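Local coordinates for deoxycytidylate deaminase (Cyanophage S-TIM5, PDB 4P9E), which probably catalyses the zinc-dependent hydrolytic deamination of dCMP to dUMP, with dTTP acting as an allosteric inhibitor, at residues V68-Q73 with S96-C101; V30-V35 with S89-T94; Q21-K26 with G44-P49. One frame throughout, in Å; residues are numbered along the deposited sequence. Where two conformers were deposited one is given.

Interaction 1: V68-Q73 with S96-C101. With ZN (zinc ion), chain B.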
loop_
_atom_site.group_PDB
_atom_site.type_symbol
_atom_site.label_atom_id
_atom_site.label_comp_id
_atom_site.label_asym_id
_atom_site.label_seq_id
_atom_site.Cartn_x
_atom_site.Cartn_y
_atom_site.Cartn_z
ATOM N N VAL A 68 1.131 12.847 -27.311
ATOM C CA VAL A 68 2.314 12.296 -26.680
ATOM C C VAL A 68 2.478 12.853 -25.266
ATOM O O VAL A 68 2.295 14.044 -25.018
ATOM C CB VAL A 68 3.594 12.473 -27.546
ATOM C CG1 VAL A 68 3.221 12.864 -28.952
ATOM C CG2 VAL A 68 4.548 13.479 -26.933
ATOM N N LEU A 69 2.782 11.959 -24.336
ATOM C CA LEU A 69 3.008 12.321 -22.946
ATOM C C LEU A 69 4.461 12.711 -22.729
ATOM O O LEU A 69 5.361 12.132 -23.328
ATOM C CB LEU A 69 2.684 11.128 -22.044
ATOM C CG LEU A 69 1.324 10.509 -22.323
ATOM C CD1 LEU A 69 1.467 9.020 -22.613
ATOM C CD2 LEU A 69 0.411 10.760 -21.163
ATOM N N HIS A 70 4.684 13.692 -21.864
ATOM C CA HIS A 70 6.028 14.043 -21.460
ATOM C C HIS A 70 6.523 12.973 -20.505
ATOM O O HIS A 70 5.727 12.249 -19.912
ATOM C CB HIS A 70 6.034 15.405 -20.792
ATOM C CG HIS A 70 5.617 16.515 -21.702
ATOM N ND1 HIS A 70 5.427 17.805 -21.259
ATOM C CD2 HIS A 70 5.366 16.531 -23.028
ATOM C CE1 HIS A 70 5.059 18.565 -22.276
ATOM N NE2 HIS A 70 5.019 17.818 -23.358
ATOM N N ALA A 71 7.837 12.872 -20.373
ATOM C CA ALA A 71 8.464 11.904 -19.488
ATOM C C ALA A 71 7.921 12.022 -18.062
ATOM O O ALA A 71 7.728 11.022 -17.372
ATOM C CB ALA A 71 9.971 12.109 -19.492
ATOM N N GLU A 72 7.676 13.256 -17.632
ATOM C CA GLU A 72 7.220 13.522 -16.280
ATOM C C GLU A 72 5.782 13.048 -16.115
ATOM O O GLU A 72 5.431 12.470 -15.096
ATOM C CB GLU A 72 7.344 15.020 -15.936
ATOM C CG GLU A 72 8.736 15.648 -16.119
ATOM C CD GLU A 72 8.979 16.185 -17.533
ATOM O OE1 GLU A 72 8.561 15.536 -18.526
ATOM O OE2 GLU A 72 9.608 17.262 -17.650
ATOM N N GLN A 73 4.945 13.294 -17.118
ATOM C CA GLN A 73 3.608 12.711 -17.165
ATOM C C GLN A 73 3.578 11.168 -17.057
ATOM O O GLN A 73 2.760 10.605 -16.329
ATOM C CB GLN A 73 2.872 13.192 -18.407
ATOM C CG GLN A 73 2.391 14.611 -18.254
ATOM C CD GLN A 73 2.065 15.296 -19.573
ATOM O OE1 GLN A 73 2.098 14.685 -20.639
ATOM N NE2 GLN A 73 1.765 16.593 -19.500
ATOM N N SER A 96 14.559 20.374 -17.897
ATOM C CA SER A 96 13.683 21.285 -17.181
ATOM C C SER A 96 12.251 20.992 -17.639
ATOM O O SER A 96 12.033 20.733 -18.817
ATOM C CB SER A 96 14.112 22.734 -17.489
ATOM O OG SER A 96 13.024 23.647 -17.580
ATOM N N PRO A 97 11.280 20.957 -16.706
ATOM C CA PRO A 97 9.905 20.646 -17.116
ATOM C C PRO A 97 9.084 21.826 -17.631
ATOM O O PRO A 97 9.291 22.963 -17.231
ATOM C CB PRO A 97 9.273 20.080 -15.840
ATOM C CG PRO A 97 10.062 20.649 -14.758
ATOM C CD PRO A 97 11.462 20.780 -15.259
ATOM N N CYS A 98 8.149 21.520 -18.521
ATOM C CA CYS A 98 7.218 22.498 -19.075
ATOM C C CYS A 98 6.287 23.005 -17.982
ATOM O O CYS A 98 6.274 22.455 -16.888
ATOM C CB CYS A 98 6.424 21.867 -20.233
ATOM S SG CYS A 98 5.062 20.757 -19.766
ATOM N N PRO A 99 5.517 24.072 -18.259
ATOM C CA PRO A 99 4.572 24.536 -17.240
ATOM C C PRO A 99 3.511 23.501 -16.833
ATOM O O PRO A 99 3.143 23.493 -15.663
ATOM C CB PRO A 99 3.915 25.749 -17.910
ATOM C CG PRO A 99 4.954 26.262 -18.811
ATOM C CD PRO A 99 5.617 25.040 -19.369
ATOM N N ASP A 100 3.044 22.660 -17.759
ATOM C CA ASP A 100 2.000 21.673 -17.459
ATOM C C ASP A 100 2.506 20.554 -16.540
ATOM O O ASP A 100 1.770 20.041 -15.691
ATOM C CB ASP A 100 1.430 21.054 -18.744
ATOM C CG ASP A 100 0.923 22.104 -19.740
ATOM O OD1 ASP A 100 0.424 23.173 -19.290
ATOM O OD2 ASP A 100 1.029 21.853 -20.974
ATOM N N CYS A 101 3.760 20.169 -16.722
ATOM C CA CYS A 101 4.343 19.189 -15.841
ATOM C C CYS A 101 4.644 19.834 -14.492
ATOM O O CYS A 101 4.395 19.250 -13.444
ATOM C CB CYS A 101 5.581 18.563 -16.481
ATOM S SG CYS A 101 5.193 17.561 -17.955
HETATM ZN ZN ZN B . 6.044 18.810 -19.685
HETATM O O HOH W 1 8.476 18.539 -19.604
#

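Interaction 2: V30-V35 with S89-T94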
loop_
_atom_site.group_PDB
_atom_site.type_symbol
_atom_site.label_atom_id
_atom_site.label_comp_id
_atom_site.label_asym_id
_atom_site.label_seq_id
_atom_site.Cartn_x
_atom_site.Cartn_y
_atom_site.Cartn_z
ATOM N N VAL A 30 13.374 12.838 -23.806
ATOM C CA VAL A 30 13.391 13.174 -22.383
ATOM C C VAL A 30 13.221 11.922 -21.526
ATOM O O VAL A 30 12.450 11.015 -21.864
ATOM C CB VAL A 30 12.247 14.155 -22.039
ATOM C CG1 VAL A 30 12.434 14.754 -20.648
ATOM C CG2 VAL A 30 12.165 15.253 -23.086
ATOM N N GLY A 31 13.946 11.868 -20.420
ATOM C CA GLY A 31 13.774 10.789 -19.473
ATOM C C GLY A 31 13.501 11.366 -18.108
ATOM O O GLY A 31 13.968 12.447 -17.792
ATOM N N ALA A 32 12.727 10.655 -17.299
ATOM C CA ALA A 32 12.519 11.052 -15.905
ATOM C C ALA A 32 12.597 9.838 -14.977
ATOM O O ALA A 32 12.352 8.714 -15.391
ATOM C CB ALA A 32 11.190 11.802 -15.728
ATOM N N ILE A 33 12.962 10.093 -13.724
ATOM C CA ILE A 33 13.163 9.075 -12.695
ATOM C C ILE A 33 12.630 9.631 -11.380
ATOM O O ILE A 33 13.001 10.730 -10.990
ATOM C CB ILE A 33 14.664 8.774 -12.525
ATOM C CG1 ILE A 33 15.141 7.866 -13.641
ATOM C CG2 ILE A 33 14.945 8.075 -11.238
ATOM C CD1 ILE A 33 14.549 6.498 -13.569
ATOM N N VAL A 34 11.746 8.890 -10.714
ATOM C CA VAL A 34 11.316 9.264 -9.368
ATOM C C VAL A 34 12.134 8.530 -8.306
ATOM O O VAL A 34 12.312 7.315 -8.363
ATOM C CB VAL A 34 9.790 9.087 -9.151
ATOM C CG1 VAL A 34 9.425 9.316 -7.692
ATOM C CG2 VAL A 34 9.022 10.075 -10.024
ATOM N N VAL A 35 12.670 9.282 -7.352
ATOM C CA VAL A 35 13.450 8.685 -6.278
ATOM C C VAL A 35 12.901 9.094 -4.922
ATOM O O VAL A 35 12.570 10.250 -4.698
ATOM C CB VAL A 35 14.944 9.052 -6.380
ATOM C CG1 VAL A 35 15.728 8.379 -5.265
ATOM C CG2 VAL A 35 15.494 8.648 -7.740
ATOM N N SER A 89 9.057 12.671 -2.673
ATOM C CA SER A 89 10.054 12.125 -3.573
ATOM C C SER A 89 10.798 13.234 -4.298
ATOM O O SER A 89 10.476 14.418 -4.151
ATOM C CB SER A 89 9.390 11.234 -4.611
ATOM O OG SER A 89 8.631 12.025 -5.506
ATOM N N GLU A 90 11.784 12.833 -5.089
ATOM C CA GLU A 90 12.501 13.754 -5.958
ATOM C C GLU A 90 12.450 13.297 -7.398
ATOM O O GLU A 90 12.451 12.108 -7.691
ATOM C CB GLU A 90 13.947 13.852 -5.534
ATOM C CG GLU A 90 14.111 13.694 -4.046
ATOM C CD GLU A 90 15.376 14.313 -3.553
ATOM O OE1 GLU A 90 16.421 13.634 -3.583
ATOM O OE2 GLU A 90 15.313 15.487 -3.155
ATOM N N LEU A 91 12.415 14.259 -8.301
ATOM C CA LEU A 91 12.374 13.965 -9.710
ATOM C C LEU A 91 13.728 14.240 -10.370
ATOM O O LEU A 91 14.219 15.359 -10.306
ATOM C CB LEU A 91 11.323 14.860 -10.330
ATOM C CG LEU A 91 11.056 14.618 -11.802
ATOM C CD1 LEU A 91 10.591 13.181 -11.996
ATOM C CD2 LEU A 91 10.015 15.609 -12.258
ATOM N N PHE A 92 14.343 13.230 -10.985
ATOM C CA PHE A 92 15.484 13.480 -11.870
ATOM C C PHE A 92 15.011 13.458 -13.307
ATOM O O PHE A 92 14.566 12.438 -13.808
ATOM C CB PHE A 92 16.587 12.447 -11.709
ATOM C CG PHE A 92 17.290 12.521 -10.405
ATOM C CD1 PHE A 92 18.538 13.104 -10.314
ATOM C CD2 PHE A 92 16.706 12.018 -9.256
ATOM C CE1 PHE A 92 19.183 13.172 -9.099
ATOM C CE2 PHE A 92 17.354 12.095 -8.051
ATOM C CZ PHE A 92 18.586 12.670 -7.973
ATOM N N CYS A 93 15.112 14.588 -13.982
ATOM C CA CYS A 93 14.736 14.623 -15.370
ATOM C C CYS A 93 15.925 15.077 -16.246
ATOM O O CYS A 93 16.789 15.822 -15.789
ATOM C CB CYS A 93 13.503 15.520 -15.533
ATOM S SG CYS A 93 12.619 15.268 -17.103
ATOM N N THR A 94 15.998 14.599 -17.481
ATOM C CA THR A 94 16.995 15.118 -18.415
ATOM C C THR A 94 16.733 16.582 -18.743
ATOM O O THR A 94 17.656 17.336 -18.994
ATOM C CB THR A 94 17.047 14.325 -19.740
ATOM O OG1 THR A 94 15.741 14.248 -20.318
ATOM C CG2 THR A 94 17.577 12.925 -19.515
#

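Interaction 3: Q21-K26 with G44-P49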
loop_
_atom_site.group_PDB
_atom_site.type_symbol
_atom_site.label_atom_id
_atom_site.label_comp_id
_atom_site.label_asym_id
_atom_site.label_seq_id
_atom_site.Cartn_x
_atom_site.Cartn_y
_atom_site.Cartn_z
ATOM N N GLN A 21 16.604 7.820 -24.165
ATOM C CA GLN A 21 16.998 7.283 -25.459
ATOM C C GLN A 21 16.096 6.157 -25.948
ATOM O O GLN A 21 16.235 5.690 -27.072
ATOM C CB GLN A 21 18.453 6.827 -25.415
ATOM C CG GLN A 21 19.402 7.945 -25.061
ATOM C CD GLN A 21 19.546 8.965 -26.176
ATOM O OE1 GLN A 21 20.121 8.665 -27.225
ATOM N NE2 GLN A 21 19.032 10.182 -25.956
ATOM N N VAL A 22 15.170 5.732 -25.101
ATOM C CA VAL A 22 14.177 4.730 -25.462
ATOM C C VAL A 22 13.055 5.395 -26.248
ATOM O O VAL A 22 12.374 4.763 -27.060
ATOM C CB VAL A 22 13.612 4.056 -24.198
ATOM C CG1 VAL A 22 12.395 3.205 -24.513
ATOM C CG2 VAL A 22 14.689 3.219 -23.514
ATOM N N SER A 23 12.853 6.685 -25.999
ATOM C CA SER A 23 11.803 7.426 -26.642
ATOM C C SER A 23 11.942 7.504 -28.169
ATOM O O SER A 23 12.987 7.140 -28.706
ATOM C CB SER A 23 11.872 8.925 -26.270
ATOM O OG SER A 23 10.893 9.686 -26.956
ATOM N N ASN A 24 10.920 7.947 -28.851
ATOM C CA ASN A 24 10.869 7.866 -30.307
ATOM C C ASN A 24 10.681 9.234 -30.991
ATOM O O ASN A 24 10.464 9.317 -32.203
ATOM C CB ASN A 24 9.724 6.958 -30.747
ATOM C CG ASN A 24 10.175 5.945 -31.760
ATOM O OD1 ASN A 24 10.587 4.837 -31.404
ATOM N ND2 ASN A 24 10.112 6.314 -33.034
ATOM N N CYS A 25 10.748 10.285 -30.192
ATOM C CA CYS A 25 10.501 11.619 -30.691
ATOM C C CYS A 25 11.774 12.209 -31.265
ATOM O O CYS A 25 12.842 12.106 -30.673
ATOM C CB CYS A 25 9.910 12.484 -29.588
ATOM S SG CYS A 25 8.564 11.707 -28.742
ATOM N N LYS A 26 11.649 12.799 -32.446
ATOM C CA LYS A 26 12.801 13.283 -33.173
ATOM C C LYS A 26 13.129 14.687 -32.700
ATOM O O LYS A 26 14.273 15.134 -32.793
ATOM C CB LYS A 26 12.524 13.248 -34.677
ATOM C CG LYS A 26 12.019 11.892 -35.174
ATOM C CD LYS A 26 12.920 10.763 -34.702
ATOM C CE LYS A 26 12.241 9.409 -34.835
ATOM N NZ LYS A 26 12.991 8.350 -34.104
ATOM N N GLY A 44 10.191 7.090 -16.794
ATOM C CA GLY A 44 9.304 7.607 -17.802
ATOM C C GLY A 44 10.078 8.290 -18.899
ATOM O O GLY A 44 11.174 8.804 -18.703
ATOM N N TRP A 45 9.493 8.280 -20.080
ATOM C CA TRP A 45 10.098 8.962 -21.184
ATOM C C TRP A 45 9.015 9.553 -22.060
ATOM O O TRP A 45 7.823 9.368 -21.824
ATOM C CB TRP A 45 11.023 8.026 -21.966
ATOM C CG TRP A 45 10.344 6.806 -22.532
ATOM C CD1 TRP A 45 9.645 6.729 -23.702
ATOM C CD2 TRP A 45 10.304 5.488 -21.957
ATOM N NE1 TRP A 45 9.176 5.463 -23.890
ATOM C CE2 TRP A 45 9.560 4.679 -22.843
ATOM C CE3 TRP A 45 10.818 4.921 -20.784
ATOM C CZ2 TRP A 45 9.315 3.323 -22.590
ATOM C CZ3 TRP A 45 10.578 3.572 -20.534
ATOM C CH2 TRP A 45 9.834 2.788 -21.434
ATOM N N ASN A 46 9.385 10.352 -23.043
ATOM C CA ASN A 46 8.341 11.019 -23.802
ATOM C C ASN A 46 7.867 10.208 -24.999
ATOM O O ASN A 46 8.652 9.557 -25.673
ATOM C CB ASN A 46 8.737 12.450 -24.183
ATOM C CG ASN A 46 9.911 12.499 -25.110
ATOM O OD1 ASN A 46 10.648 11.531 -25.246
ATOM N ND2 ASN A 46 10.092 13.630 -25.765
ATOM N N GLY A 47 6.565 10.229 -25.244
ATOM C CA GLY A 47 6.007 9.481 -26.344
ATOM C C GLY A 47 4.518 9.252 -26.263
ATOM O O GLY A 47 3.830 9.778 -25.399
ATOM N N THR A 48 4.029 8.447 -27.192
ATOM C CA THR A 48 2.608 8.133 -27.317
ATOM C C THR A 48 2.185 7.036 -26.345
ATOM O O THR A 48 2.997 6.187 -25.956
ATOM C CB THR A 48 2.261 7.663 -28.751
ATOM O OG1 THR A 48 2.845 6.374 -29.001
ATOM C CG2 THR A 48 2.758 8.666 -29.768
ATOM N N PRO A 49 0.907 7.056 -25.989
ATOM C CA PRO A 49 0.344 6.140 -25.003
ATOM C C PRO A 49 0.379 4.716 -25.507
ATOM O O PRO A 49 0.350 4.494 -26.710
ATOM C CB PRO A 49 -1.098 6.618 -24.885
ATOM C CG PRO A 49 -1.024 8.055 -25.173
ATOM C CD PRO A 49 0.037 8.220 -26.213
#

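Interaction 1: V68-Q73 with S96-C101
His70, Cys98 and Cys101 close on one zinc ion. His70 ND1 binds it at 2.0 Å, and Cys98 SG and Cys101 SG sit at 2.2 and 2.3 Å from the metal. A water on the zinc at 2.5 Å makes the fourth ligand. Held by the same metal as ND1, both sulfurs lie at the edge of the imidazole, Cys98 SG in its plane. The water donates a hydrogen bond to Glu72 OE2 (2.6 Å from the water oxygen) and accepts a longer one from Cys98 N at 3.2 Å. Glu72 reaches the water by a bend at its second torsion (chi2 88°), which also lays OE2 against Pro97, 3.4 Å from CB.

The ligands sit at helix starts: His70 and Cys98 are the N-cap residues of helices 71-80 and 99-107. In the second shell, the backbone N of Cys101 gives a capping bond to the Cys98 sulfur, which is set between its own backbone N and carbonyl carbon. Gln73 OE1 receives the N-H of His70 at 3.0 Å from above its carbonyl plane, tying the histidine backbone to the first helix turn. Leu91 and Cys93 of strand 90-93 touch the Glu72 side chain, while Phe67 and Pro66 of the second subunit pack on Pro99 and Asp100. This is the Cys-x-x-Cys plus His zinc site of the cytidine deaminase family. Both helices begin at the metal, so their first turns fix the ligands, and the water, held between zinc and the predicted proton donor Glu72, is consistent with the hydrolytic nucleophile.

Interaction 2: V30-V35 with S89-T94
Ile33 and Phe92 form a hydrogen-bonded antiparallel pair at the middle of two neighbouring strands, 31-36 and 90-93. Phe92 N gives to Ile33 O and Ile33 N to Phe92 O, both at 2.8 Å, the second bond more bent. Val35 and Glu90 repeat it where strand 31-36 nears its end and strand 90-93 begins. At the far end a side chain takes over one role: Gly31 N gives to Thr94 OG1 at 3.0 Å, while Thr94 N returns a bond to Gly31 O. Thr94 OG1 lies between its own backbone N and carbonyl carbon (chi1 53°), which turns the hydroxyl to the glycine N-H.

Apolar contacts divide between the faces. Val35 CG2 lies 3.9 Å from Phe92 CD2, oblique to the ring, on the face packed by Tyr12 of helix 6-20; Phe92 also stacks on Tyr114 of strand 112-115. On the other face Leu91 CD1 touches both Val34 CG2 and Ala32 CB at 4.0 Å each, and Ala71 and Glu72 of helix 71-80 lie over it. Alternate residues thus bond across the pair, while Ala32, Val34 and Leu91 bond to the flanking strands; with both faces largely apolar, the pair lies mid-sheet in the deaminase fold, between those two helices.

Interaction 3: Q21-K26 with G44-P49
Val22 puts one methyl on the indole of Trp45: CG1 stands over the six-membered ring, 3.8 Å from its centroid and 20° off the ring normal, a CH-pi contact displaced toward the rim. CE2 and CZ2 of Trp45 are nearest, each 3.6 Å from Val22 CG1. The indole reaches this methyl because its CG stands between the backbone N and carbonyl carbon (chi1 59°), lifting the ring off the end of strand 39-45 toward the loop that follows helix 6-20. Next along, Ser23 CA approaches the pyrrole end obliquely, 3.7 Å from Trp45 CD1. Ile8 of the third subunit packs on both Val22 and Trp45, so this hydrophobic patch lies at an interface.

Ser23 is the polar centre. Its OG accepts from Cys25 N at 3.3 Å, closing an ST turn that folds the loop back on itself, and it lies near two oxygens of Asn46, the backbone O at 2.6 Å and OD1 at 2.5 Å. The first torsion of Asn46 (chi1 64°), with CG between N and carbonyl carbon, swings OD1 to the same hydroxyl that the backbone O meets. The amide is held in rotation from outside the pair: ND2 gives to Met28 O, and OD1 takes a weak bond from Val30 N.

In the cytidine deaminase fold this crossing joins the first helix-to-strand loop to the segment leaving an outer strand of the sheet. In nucleotide-bound structures of this protein Cys25 and Asn46 bind dTMP, and Trp45, Gly47 and Thr48 bind dCMP and dTTP; no nucleotide is bound here. Cys25 SG forms a disulfide with Cys57 but has two conformers, which makes its packing against Asn46 and Gly47 less certain. Trp45 O receives Asn74 ND2, fastening the strand end to helix 71-80.

Interaction 2 is the core contact, its centre about 4 Å from that of the chain, whereas interaction 1 is partly buried and interaction 3, its centre about 12 Å from that of the chain, is the most peripheral. Their chemistry follows this: backbone pairing with apolar faces inside, metal ligation at the helix starts above the sheet, and a serine turn with a methyl-indole contact toward a subunit interface. Ala71 connects all three, its CB packing on Val30 O of interaction 2 and on Trp45 CA of interaction 3. Strands 31-36 and 39-45 are neighbours in the sheet, so interactions 2 and 3 share it. Leu69 N probably bonds to Gly47 O, joining the zinc-site loop to segment 44-49.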